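Local coordinates for allantoicase (Saccharomyces cerevisiae, PDB 1O59), which catalyses the hydrolysis of allantoate to (S)-ureidoglycolate and urea, a step of allantoin degradation that lets yeast use purines as secondary nitrogen sources, at residues I107-N118 / C155-R165; I28-I38 / R189-V197. All blocks are in the same frame, centred on the assembly; numbering follows the deposited sequence. Where two conformers were deposited one is given.

Contact 1: residues I107-N118 / C155-R165; sequences IIGGEIDTAFFN and CGPSQRHLFVR
In the antiparallel sheet of the first allantoicase repeat, which faces a five-stranded companion sheet in a beta sandwich, strand 105-113 pairs with strand 160-164, setting Glu111 against Arg160 on one face and Ile112 and Gly110 against His161 and Phe163 on the other. The guanidinium presents its NE/NH2 edge to the carboxylate, one nitrogen to each oxygen: Arg160 NE donates to Glu111 OE2 at 2.8 Å and NH2 to Glu111 OE1 at 2.8 Å. Both oxygens lie in the guanidinium plane, yet the donors come from above the carboxylate plane, the two groups being turned 49° apart. Glu111 runs out fully extended, with CG anti to the backbone N (chi1 175°), which carries the carboxylate alongside Leu162 to the guanidinium. Arg160 NH1 has a second acidic partner in Glu21 of helix 21-31.

Across the sheet the Phe163 ring folds back over the neighbouring strand, because CG sits between its own N and carbonyl carbon (chi1 57°). Gly110 CA makes a CH-pi contact over the ring face, 3.8 Å from the centroid, where the absence of a side chain lets the ring lie flat on the backbone. Ile112 O takes two donors from His161, backbone N and ring ND1, one arriving above and the other below the carbonyl plane. The other ring nitrogen, NE2, accepts from Gly156 N, so the imidazole is pinned at both nitrogens. Beyond the strands, where a type II turn spans Thr114 to Phe117, Thr114 OG1 accepts from Gln159 N at 3.0 Å and donates to Gly156 O at 2.6 Å.

Contact 2: residues I28-I38 / R189-V197; sequences IISKNKAVDVI and RFRLYGRVV
Asp36 OD1 accepts the backbone N-H of Leu192 at 3.1 Å, from above the carboxylate plane, and a weak bond from Ile38 N in its own chain segment. The second oxygen, OD2, is reached through water: one ordered molecule donates to Asp36 OD2 at 2.7 Å and to Phe190 O, and accepts from Arg191 NH1, which also binds Gln62 O. Asp36 OD2 and Arg191 NH1 themselves stay 4.1 Å apart, so their opposite charges are bridged by the water and not by direct contact. With CG anti to the backbone N (chi1 176°), the carboxylate is laid along the partner strand, so that a side chain fastens the backbone just beyond the short sheet pairing.

That pairing is antiparallel. Val35 and Gly194 exchange two backbone hydrogen bonds, and Val37 N donates to Leu192 O, the next backbone bond along the pair. Ile38 then sends CD1 over one face of the Phe190 ring, a CH-pi contact 3.7 Å from the centroid and offset toward the rim; the same methyl touches Leu192 CB. On Tyr193, Ile28 CG2 packs 3.6 Å from CG, while Asp36 CB meets CE1.

At the other end, in one of two modelled conformers of Arg195, Lys33 CB lies over the guanidinium face, 3.7 Å from Arg195 CZ, and Arg195 NH1 bonds to Gly216 O. A second water takes the N-H of Val196 and donates to Lys33 O.

The C-terminal end of helix 21-31 thus packs on Tyr193, and the short strand 35-36 that follows adds to strand 186-196 by antiparallel pairing. This sheet packs against the five-stranded sheet of the repeat through Ile38, Phe190 and Leu192, which all touch Ile177 of strand 176-182, while Lys33 and Val35 reach Val218 of strand 218-222 in the second repeat.

From the N terminus, helix 21-31 leads into strand 35-36, whose pairing with strand 186-196 in contact 2 closes a long loop of 150 residues. Contact 1 lies wholly within that loop and closes a shorter one of 36 residues, which holds strands 124-130 and 147-154 of the companion five-stranded sheet. The two contacts meet in one sheet, since strand 105-113 pairs with 160-164 on one side and 186-196 on the other: Gly109 O and Tyr193 N are 2.8 Å apart, a probable hydrogen bond. Contact 2 ties the N-terminal helix and strand 35-36 to the first allantoicase repeat, and contact 1 joins two strands within it.

Contact 1: residues I107-N118 / C155-R165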
loop_
_atom_site.group_PDB
_atom_site.type_symbol
_atom_site.label_atom_id
_atom_site.label_comp_id
_atom_site.label_asym_id
_atom_site.label_seq_id
_atom_site.Cartn_x
_atom_site.Cartn_y
_atom_site.Cartn_z
ATOM N N ILE A 107 9.814 -3.297 8.691
ATOM C CA ILE A 107 8.389 -3.625 8.990
ATOM C C ILE A 107 7.875 -3.035 10.290
ATOM O O ILE A 107 8.562 -3.064 11.300
ATOM C CB ILE A 107 8.170 -5.157 8.997
ATOM C CG1 ILE A 107 8.685 -5.772 7.702
ATOM C CG2 ILE A 107 6.703 -5.493 9.181
ATOM C CD1 ILE A 107 8.045 -5.142 6.409
ATOM N N ILE A 108 6.663 -2.484 10.253
ATOM C CA ILE A 108 6.039 -1.895 11.447
ATOM C C ILE A 108 4.780 -2.645 11.914
ATOM O O ILE A 108 4.486 -2.708 13.109
ATOM C CB ILE A 108 5.713 -0.380 11.220
ATOM C CG1 ILE A 108 4.966 0.189 12.431
ATOM C CG2 ILE A 108 4.924 -0.130 9.931
ATOM C CD1 ILE A 108 5.804 0.151 13.729
ATOM N N GLY A 109 4.021 -3.199 10.974
ATOM C CA GLY A 109 2.769 -3.836 11.334
ATOM C C GLY A 109 2.110 -4.476 10.170
ATOM O O GLY A 109 2.750 -4.712 9.143
ATOM N N GLY A 110 0.823 -4.745 10.327
ATOM C CA GLY A 110 0.073 -5.424 9.279
ATOM C C GLY A 110 -1.380 -5.658 9.587
ATOM O O GLY A 110 -1.898 -5.225 10.618
ATOM N N GLU A 111 -2.042 -6.324 8.652
ATOM C CA GLU A 111 -3.420 -6.778 8.810
ATOM C C GLU A 111 -3.585 -8.239 8.391
ATOM O O GLU A 111 -3.128 -8.666 7.299
ATOM C CB GLU A 111 -4.418 -5.933 7.988
ATOM C CG GLU A 111 -5.858 -6.502 8.061
ATOM C CD GLU A 111 -6.921 -5.739 7.247
ATOM O OE1 GLU A 111 -6.683 -4.577 6.823
ATOM O OE2 GLU A 111 -8.024 -6.311 7.043
ATOM N N ILE A 112 -4.285 -8.972 9.238
ATOM C CA ILE A 112 -4.793 -10.284 8.894
ATOM C C ILE A 112 -6.319 -10.243 8.961
ATOM O O ILE A 112 -6.910 -9.975 10.021
ATOM C CB ILE A 112 -4.212 -11.360 9.849
ATOM C CG1 ILE A 112 -2.707 -11.609 9.547
ATOM C CG2 ILE A 112 -5.019 -12.668 9.792
ATOM C CD1 ILE A 112 -2.452 -12.403 8.265
ATOM N N ASP A 113 -6.936 -10.475 7.798
ATOM C CA ASP A 113 -8.394 -10.556 7.669
ATOM C C ASP A 113 -8.857 -12.011 7.412
ATOM O O ASP A 113 -8.587 -12.600 6.352
ATOM C CB ASP A 113 -8.856 -9.625 6.529
ATOM C CG ASP A 113 -10.390 -9.369 6.518
ATOM O OD1 ASP A 113 -11.171 -9.951 7.353
ATOM O OD2 ASP A 113 -10.893 -8.582 5.671
ATOM N N THR A 114 -9.565 -12.582 8.370
ATOM C CA THR A 114 -10.148 -13.918 8.221
ATOM C C THR A 114 -11.583 -13.873 7.700
ATOM O O THR A 114 -12.330 -14.812 7.903
ATOM C CB THR A 114 -10.121 -14.677 9.588
ATOM O OG1 THR A 114 -10.747 -13.896 10.611
ATOM C CG2 THR A 114 -8.709 -14.863 10.102
ATOM N N ALA A 115 -11.971 -12.787 7.034
ATOM C CA ALA A 115 -13.341 -12.603 6.508
ATOM C C ALA A 115 -13.976 -13.836 5.885
ATOM O O ALA A 115 -13.409 -14.462 4.969
ATOM C CB ALA A 115 -13.372 -11.465 5.495
ATOM N N PHE A 116 -15.167 -14.163 6.385
ATOM C CA PHE A 116 -15.991 -15.292 5.911
ATOM C C PHE A 116 -15.462 -16.685 6.272
ATOM O O PHE A 116 -16.097 -17.690 5.927
ATOM C CB PHE A 116 -16.276 -15.206 4.395
ATOM C CG PHE A 116 -16.836 -13.886 3.959
ATOM C CD1 PHE A 116 -18.085 -13.489 4.371
ATOM C CD2 PHE A 116 -16.090 -13.026 3.163
ATOM C CE1 PHE A 116 -18.587 -12.254 3.984
ATOM C CE2 PHE A 116 -16.574 -11.798 2.773
ATOM C CZ PHE A 116 -17.820 -11.411 3.173
ATOM N N PHE A 117 -14.304 -16.760 6.935
ATOM C CA PHE A 117 -13.860 -18.018 7.534
ATOM C C PHE A 117 -14.365 -17.967 8.966
ATOM O O PHE A 117 -13.762 -17.335 9.819
ATOM C CB PHE A 117 -12.352 -18.187 7.431
ATOM C CG PHE A 117 -11.858 -18.215 6.025
ATOM C CD1 PHE A 117 -12.086 -19.338 5.223
ATOM C CD2 PHE A 117 -11.204 -17.119 5.479
ATOM C CE1 PHE A 117 -11.640 -19.389 3.916
ATOM C CE2 PHE A 117 -10.751 -17.158 4.153
ATOM C CZ PHE A 117 -10.966 -18.307 3.375
ATOM N N ASN A 118 -15.541 -18.557 9.179
ATOM C CA ASN A 118 -16.234 -18.487 10.454
ATOM C C ASN A 118 -16.067 -19.810 11.181
ATOM O O ASN A 118 -17.001 -20.532 11.354
ATOM C CB ASN A 118 -17.726 -18.119 10.262
ATOM C CG ASN A 118 -18.317 -17.401 11.484
ATOM O OD1 ASN A 118 -17.757 -16.417 11.977
ATOM N ND2 ASN A 118 -19.463 -17.878 11.965
ATOM N N CYS A 155 -5.937 -15.641 16.104
ATOM C CA CYS A 155 -6.910 -14.957 15.262
ATOM C C CYS A 155 -8.306 -15.450 15.586
ATOM O O CYS A 155 -8.485 -16.575 16.051
ATOM C CB CYS A 155 -6.656 -15.290 13.812
ATOM S SG CYS A 155 -5.125 -14.672 13.161
ATOM N N GLY A 156 -9.293 -14.604 15.305
ATOM C CA GLY A 156 -10.704 -14.973 15.409
ATOM C C GLY A 156 -11.403 -15.132 14.067
ATOM O O GLY A 156 -10.830 -14.817 13.014
ATOM N N PRO A 157 -12.659 -15.571 14.114
ATOM C CA PRO A 157 -13.406 -15.865 12.908
ATOM C C PRO A 157 -13.822 -14.614 12.159
ATOM O O PRO A 157 -14.236 -13.645 12.771
ATOM C CB PRO A 157 -14.631 -16.629 13.420
ATOM C CG PRO A 157 -14.812 -16.194 14.811
ATOM C CD PRO A 157 -13.459 -15.813 15.324
ATOM N N SER A 158 -13.689 -14.660 10.829
ATOM C CA SER A 158 -14.299 -13.665 9.962
ATOM C C SER A 158 -14.133 -12.235 10.452
ATOM O O SER A 158 -15.090 -11.535 10.608
ATOM C CB SER A 158 -15.794 -13.978 9.773
ATOM O OG SER A 158 -16.339 -13.144 8.764
ATOM N N GLN A 159 -12.899 -11.801 10.648
ATOM C CA GLN A 159 -12.653 -10.452 11.080
ATOM C C GLN A 159 -11.267 -9.954 10.746
ATOM O O GLN A 159 -10.355 -10.717 10.470
ATOM C CB GLN A 159 -12.849 -10.360 12.580
ATOM C CG GLN A 159 -11.778 -11.089 13.372
ATOM C CD GLN A 159 -12.171 -11.261 14.810
ATOM O OE1 GLN A 159 -12.916 -12.195 15.150
ATOM N NE2 GLN A 159 -11.687 -10.357 15.670
ATOM N N ARG A 160 -11.134 -8.636 10.832
ATOM C CA ARG A 160 -9.881 -7.936 10.560
ATOM C C ARG A 160 -9.082 -7.815 11.846
ATOM O O ARG A 160 -9.637 -7.568 12.908
ATOM C CB ARG A 160 -10.171 -6.547 9.992
ATOM C CG ARG A 160 -11.049 -6.617 8.750
ATOM C CD ARG A 160 -11.337 -5.308 8.099
ATOM N NE ARG A 160 -10.106 -4.619 7.755
ATOM C CZ ARG A 160 -9.945 -3.309 7.823
ATOM N NH1 ARG A 160 -10.927 -2.516 8.208
ATOM N NH2 ARG A 160 -8.782 -2.786 7.495
ATOM N N HIS A 161 -7.778 -8.025 11.748
ATOM C CA HIS A 161 -6.900 -7.834 12.876
ATOM C C HIS A 161 -5.818 -6.889 12.411
ATOM O O HIS A 161 -5.123 -7.170 11.425
ATOM C CB HIS A 161 -6.261 -9.144 13.351
ATOM C CG HIS A 161 -7.217 -10.284 13.503
ATOM N ND1 HIS A 161 -7.720 -10.980 12.422
ATOM C CD2 HIS A 161 -7.722 -10.883 14.610
ATOM C CE1 HIS A 161 -8.507 -11.949 12.860
ATOM N NE2 HIS A 161 -8.522 -11.915 14.183
ATOM N N LEU A 162 -5.680 -5.792 13.145
ATOM C CA LEU A 162 -4.775 -4.709 12.834
ATOM C C LEU A 162 -3.720 -4.688 13.918
ATOM O O LEU A 162 -4.019 -4.431 15.109
ATOM C CB LEU A 162 -5.554 -3.395 12.821
ATOM C CG LEU A 162 -6.812 -3.366 11.941
ATOM C CD1 LEU A 162 -7.515 -2.040 12.084
ATOM C CD2 LEU A 162 -6.475 -3.624 10.475
ATOM N N PHE A 163 -2.484 -4.975 13.514
ATOM C CA PHE A 163 -1.372 -5.096 14.473
ATOM C C PHE A 163 -0.153 -4.200 14.145
ATOM O O PHE A 163 0.160 -3.882 12.978
ATOM C CB PHE A 163 -0.952 -6.572 14.661
ATOM C CG PHE A 163 -0.573 -7.248 13.386
ATOM C CD1 PHE A 163 -1.539 -7.921 12.631
ATOM C CD2 PHE A 163 0.745 -7.168 12.914
ATOM C CE1 PHE A 163 -1.196 -8.532 11.418
ATOM C CE2 PHE A 163 1.117 -7.743 11.712
ATOM C CZ PHE A 163 0.136 -8.442 10.942
ATOM N N VAL A 164 0.501 -3.798 15.231
ATOM C CA VAL A 164 1.759 -3.085 15.202
ATOM C C VAL A 164 2.716 -3.886 16.068
ATOM O O VAL A 164 2.349 -4.354 17.140
ATOM C CB VAL A 164 1.589 -1.671 15.812
ATOM C CG1 VAL A 164 2.923 -0.903 15.846
ATOM C CG2 VAL A 164 0.509 -0.893 15.046
ATOM N N ARG A 165 3.947 -4.035 15.600
ATOM C CA ARG A 165 4.998 -4.643 16.414
ATOM C C ARG A 165 5.258 -3.831 17.665
ATOM O O ARG A 165 5.424 -2.610 17.596
ATOM C CB ARG A 165 6.321 -4.691 15.665
ATOM C CG ARG A 165 6.306 -5.371 14.339
ATOM C CD ARG A 165 7.620 -5.205 13.638
ATOM N NE ARG A 165 8.560 -6.194 14.118
ATOM C CZ ARG A 165 9.565 -5.986 14.938
ATOM N NH1 ARG A 165 9.868 -4.787 15.410
ATOM N NH2 ARG A 165 10.302 -7.021 15.276
#

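Contact 2: residues I28-I38 / R189-V197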
loop_
_atom_site.group_PDB
_atom_site.type_symbol
_atom_site.label_atom_id
_atom_site.label_comp_id
_atom_site.label_asym_id
_atom_site.label_seq_id
_atom_site.Cartn_x
_atom_site.Cartn_y
_atom_site.Cartn_z
ATOM N N ILE A 28 0.756 3.765 11.529
ATOM C CA ILE A 28 1.305 3.113 10.330
ATOM C C ILE A 28 1.822 4.134 9.318
ATOM O O ILE A 28 2.972 4.081 8.888
ATOM C CB ILE A 28 0.224 2.169 9.718
ATOM C CG1 ILE A 28 -0.064 1.012 10.685
ATOM C CG2 ILE A 28 0.638 1.645 8.384
ATOM C CD1 ILE A 28 1.192 0.182 11.119
ATOM N N ILE A 29 0.978 5.101 9.012
ATOM C CA ILE A 29 1.222 6.025 7.924
ATOM C C ILE A 29 1.859 7.324 8.375
ATOM O O ILE A 29 2.934 7.655 7.919
ATOM C CB ILE A 29 -0.092 6.302 7.199
ATOM C CG1 ILE A 29 -0.638 5.010 6.607
ATOM C CG2 ILE A 29 0.116 7.312 6.092
ATOM C CD1 ILE A 29 -2.130 5.067 6.285
ATOM N N SER A 30 1.199 8.070 9.248
ATOM C CA SER A 30 1.691 9.392 9.621
ATOM C C SER A 30 2.999 9.271 10.364
ATOM O O SER A 30 3.918 10.056 10.128
ATOM C CB SER A 30 0.693 10.184 10.506
ATOM O OG SER A 30 -0.656 10.118 10.037
ATOM N N LYS A 31 3.095 8.315 11.284
ATOM C CA LYS A 31 4.309 8.207 12.100
ATOM C C LYS A 31 5.385 7.396 11.397
ATOM O O LYS A 31 6.538 7.805 11.336
ATOM C CB LYS A 31 4.014 7.610 13.466
ATOM C CG LYS A 31 3.213 8.532 14.360
ATOM C CD LYS A 31 3.255 8.080 15.823
ATOM C CE LYS A 31 1.948 8.406 16.537
ATOM N NZ LYS A 31 2.118 8.451 18.014
ATOM N N ASN A 32 5.018 6.246 10.857
ATOM C CA ASN A 32 6.030 5.342 10.353
ATOM C C ASN A 32 6.173 5.392 8.838
ATOM O O ASN A 32 7.014 4.697 8.296
ATOM C CB ASN A 32 5.766 3.901 10.846
ATOM C CG ASN A 32 6.005 3.731 12.342
ATOM O OD1 ASN A 32 7.132 3.480 12.792
ATOM N ND2 ASN A 32 4.944 3.857 13.115
ATOM N N LYS A 33 5.363 6.213 8.172
ATOM C CA LYS A 33 5.473 6.443 6.730
ATOM C C LYS A 33 5.400 5.133 5.945
ATOM O O LYS A 33 6.118 4.946 4.953
ATOM C CB LYS A 33 6.779 7.194 6.396
ATOM C CG LYS A 33 7.128 8.373 7.342
ATOM C CD LYS A 33 6.027 9.464 7.435
ATOM C CE LYS A 33 6.430 10.597 8.421
ATOM N NZ LYS A 33 5.586 11.815 8.274
ATOM N N ALA A 34 4.530 4.234 6.378
ATOM C CA ALA A 34 4.520 2.890 5.846
ATOM C C ALA A 34 3.394 2.641 4.859
ATOM O O ALA A 34 2.365 3.332 4.865
ATOM C CB ALA A 34 4.418 1.913 6.961
ATOM N N VAL A 35 3.603 1.604 4.045
ATOM C CA VAL A 35 2.669 1.147 3.016
ATOM C C VAL A 35 2.622 -0.383 3.025
ATOM O O VAL A 35 3.497 -1.025 3.605
ATOM C CB VAL A 35 3.110 1.625 1.617
ATOM C CG1 VAL A 35 3.138 3.163 1.543
ATOM C CG2 VAL A 35 4.491 1.032 1.245
ATOM N N ASP A 36 1.608 -0.953 2.378
ATOM C CA ASP A 36 1.501 -2.415 2.197
ATOM C C ASP A 36 2.473 -2.895 1.113
ATOM O O ASP A 36 2.181 -2.867 -0.112
ATOM C CB ASP A 36 0.066 -2.811 1.879
ATOM C CG ASP A 36 -0.096 -4.289 1.589
ATOM O OD1 ASP A 36 0.766 -5.083 2.055
ATOM O OD2 ASP A 36 -1.070 -4.731 0.908
ATOM N N VAL A 37 3.637 -3.348 1.579
ATOM C CA VAL A 37 4.738 -3.651 0.691
ATOM C C VAL A 37 4.571 -4.999 -0.014
ATOM O O VAL A 37 5.369 -5.315 -0.896
ATOM C CB VAL A 37 6.092 -3.620 1.433
ATOM C CG1 VAL A 37 6.405 -2.212 1.958
ATOM C CG2 VAL A 37 6.115 -4.667 2.576
ATOM N N ILE A 38 3.573 -5.795 0.402
ATOM C CA ILE A 38 3.263 -7.077 -0.245
ATOM C C ILE A 38 2.012 -7.057 -1.116
ATOM O O ILE A 38 1.695 -8.076 -1.743
ATOM C CB ILE A 38 3.142 -8.233 0.768
ATOM C CG1 ILE A 38 1.948 -8.024 1.709
ATOM C CG2 ILE A 38 4.438 -8.366 1.529
ATOM C CD1 ILE A 38 1.790 -9.084 2.770
ATOM N N ARG A 189 -7.318 -11.946 3.674
ATOM C CA ARG A 189 -6.319 -10.951 3.271
ATOM C C ARG A 189 -5.158 -10.853 4.200
ATOM O O ARG A 189 -5.311 -11.007 5.434
ATOM C CB ARG A 189 -6.920 -9.548 3.151
ATOM C CG ARG A 189 -7.888 -9.359 1.976
ATOM C CD ARG A 189 -7.269 -9.539 0.612
ATOM N NE ARG A 189 -8.265 -9.289 -0.450
ATOM C CZ ARG A 189 -9.140 -10.183 -0.906
ATOM N NH1 ARG A 189 -9.150 -11.436 -0.472
ATOM N NH2 ARG A 189 -9.983 -9.827 -1.853
ATOM N N PHE A 190 -3.999 -10.540 3.620
ATOM C CA PHE A 190 -2.784 -10.251 4.414
ATOM C C PHE A 190 -2.082 -8.992 3.925
ATOM O O PHE A 190 -1.573 -8.959 2.809
ATOM C CB PHE A 190 -1.840 -11.453 4.373
ATOM C CG PHE A 190 -0.503 -11.246 5.076
ATOM C CD1 PHE A 190 -0.404 -10.527 6.291
ATOM C CD2 PHE A 190 0.655 -11.820 4.543
ATOM C CE1 PHE A 190 0.827 -10.362 6.932
ATOM C CE2 PHE A 190 1.878 -11.681 5.197
ATOM C CZ PHE A 190 1.961 -10.948 6.392
ATOM N N ARG A 191 -2.092 -7.950 4.752
ATOM C CA ARG A 191 -1.367 -6.710 4.474
ATOM C C ARG A 191 -0.146 -6.627 5.386
ATOM O O ARG A 191 -0.258 -6.885 6.564
ATOM C CB ARG A 191 -2.257 -5.496 4.789
ATOM C CG ARG A 191 -3.683 -5.541 4.265
ATOM C CD ARG A 191 -3.785 -5.853 2.794
ATOM N NE ARG A 191 -5.140 -5.728 2.224
ATOM C CZ ARG A 191 -5.457 -6.161 0.997
ATOM N NH1 ARG A 191 -4.540 -6.792 0.264
ATOM N NH2 ARG A 191 -6.683 -5.997 0.508
ATOM N N LEU A 192 1.010 -6.250 4.867
ATOM C CA LEU A 192 2.161 -6.011 5.735
ATOM C C LEU A 192 2.767 -4.612 5.501
ATOM O O LEU A 192 3.240 -4.289 4.399
ATOM C CB LEU A 192 3.226 -7.117 5.589
ATOM C CG LEU A 192 4.226 -7.108 6.753
ATOM C CD1 LEU A 192 3.642 -7.677 8.066
ATOM C CD2 LEU A 192 5.460 -7.850 6.369
ATOM N N TYR A 193 2.733 -3.784 6.550
ATOM C CA TYR A 193 3.164 -2.389 6.431
ATOM C C TYR A 193 4.637 -2.187 6.734
ATOM O O TYR A 193 5.116 -2.575 7.822
ATOM C CB TYR A 193 2.267 -1.440 7.282
ATOM C CG TYR A 193 0.831 -1.563 6.841
ATOM C CD1 TYR A 193 0.450 -1.108 5.580
ATOM C CD2 TYR A 193 -0.127 -2.192 7.639
ATOM C CE1 TYR A 193 -0.853 -1.245 5.126
ATOM C CE2 TYR A 193 -1.427 -2.335 7.194
ATOM C CZ TYR A 193 -1.781 -1.852 5.923
ATOM O OH TYR A 193 -3.039 -1.987 5.419
ATOM N N GLY A 194 5.343 -1.558 5.794
ATOM C CA GLY A 194 6.751 -1.234 6.023
ATOM C C GLY A 194 7.195 0.106 5.452
ATOM O O GLY A 194 6.577 0.635 4.548
ATOM N N ARG A 195 8.263 0.661 6.011
ATOM C CA ARG A 195 8.808 1.919 5.553
ATOM C C ARG A 195 9.748 1.492 4.458
ATOM O O ARG A 195 10.658 0.724 4.704
ATOM C CB ARG A 195 9.534 2.679 6.686
ATOM C CG ARG A 195 9.652 4.173 6.483
ATOM C CD ARG A 195 10.569 4.603 5.353
ATOM N NE ARG A 195 10.532 6.056 5.198
ATOM C CZ ARG A 195 9.838 6.723 4.284
ATOM N NH1 ARG A 195 9.123 6.094 3.374
ATOM N NH2 ARG A 195 9.882 8.048 4.283
ATOM N N VAL A 196 9.508 1.975 3.242
ATOM C CA VAL A 196 10.274 1.561 2.090
ATOM C C VAL A 196 11.655 2.168 2.150
ATOM O O VAL A 196 11.826 3.321 2.530
ATOM C CB VAL A 196 9.570 1.948 0.752
ATOM C CG1 VAL A 196 10.444 1.595 -0.459
ATOM C CG2 VAL A 196 8.227 1.283 0.645
ATOM N N VAL A 197 12.633 1.344 1.793
ATOM C CA VAL A 197 13.997 1.774 1.551
ATOM C C VAL A 197 14.184 2.009 0.051
ATOM O O VAL A 197 14.123 1.049 -0.737
ATOM C CB VAL A 197 15.002 0.685 1.964
ATOM C CG1 VAL A 197 16.437 1.174 1.742
ATOM C CG2 VAL A 197 14.778 0.277 3.424
HETATM O O HOH W 1 7.337 3.805 2.766
HETATM O O HOH W 2 -1.834 -7.278 0.427
#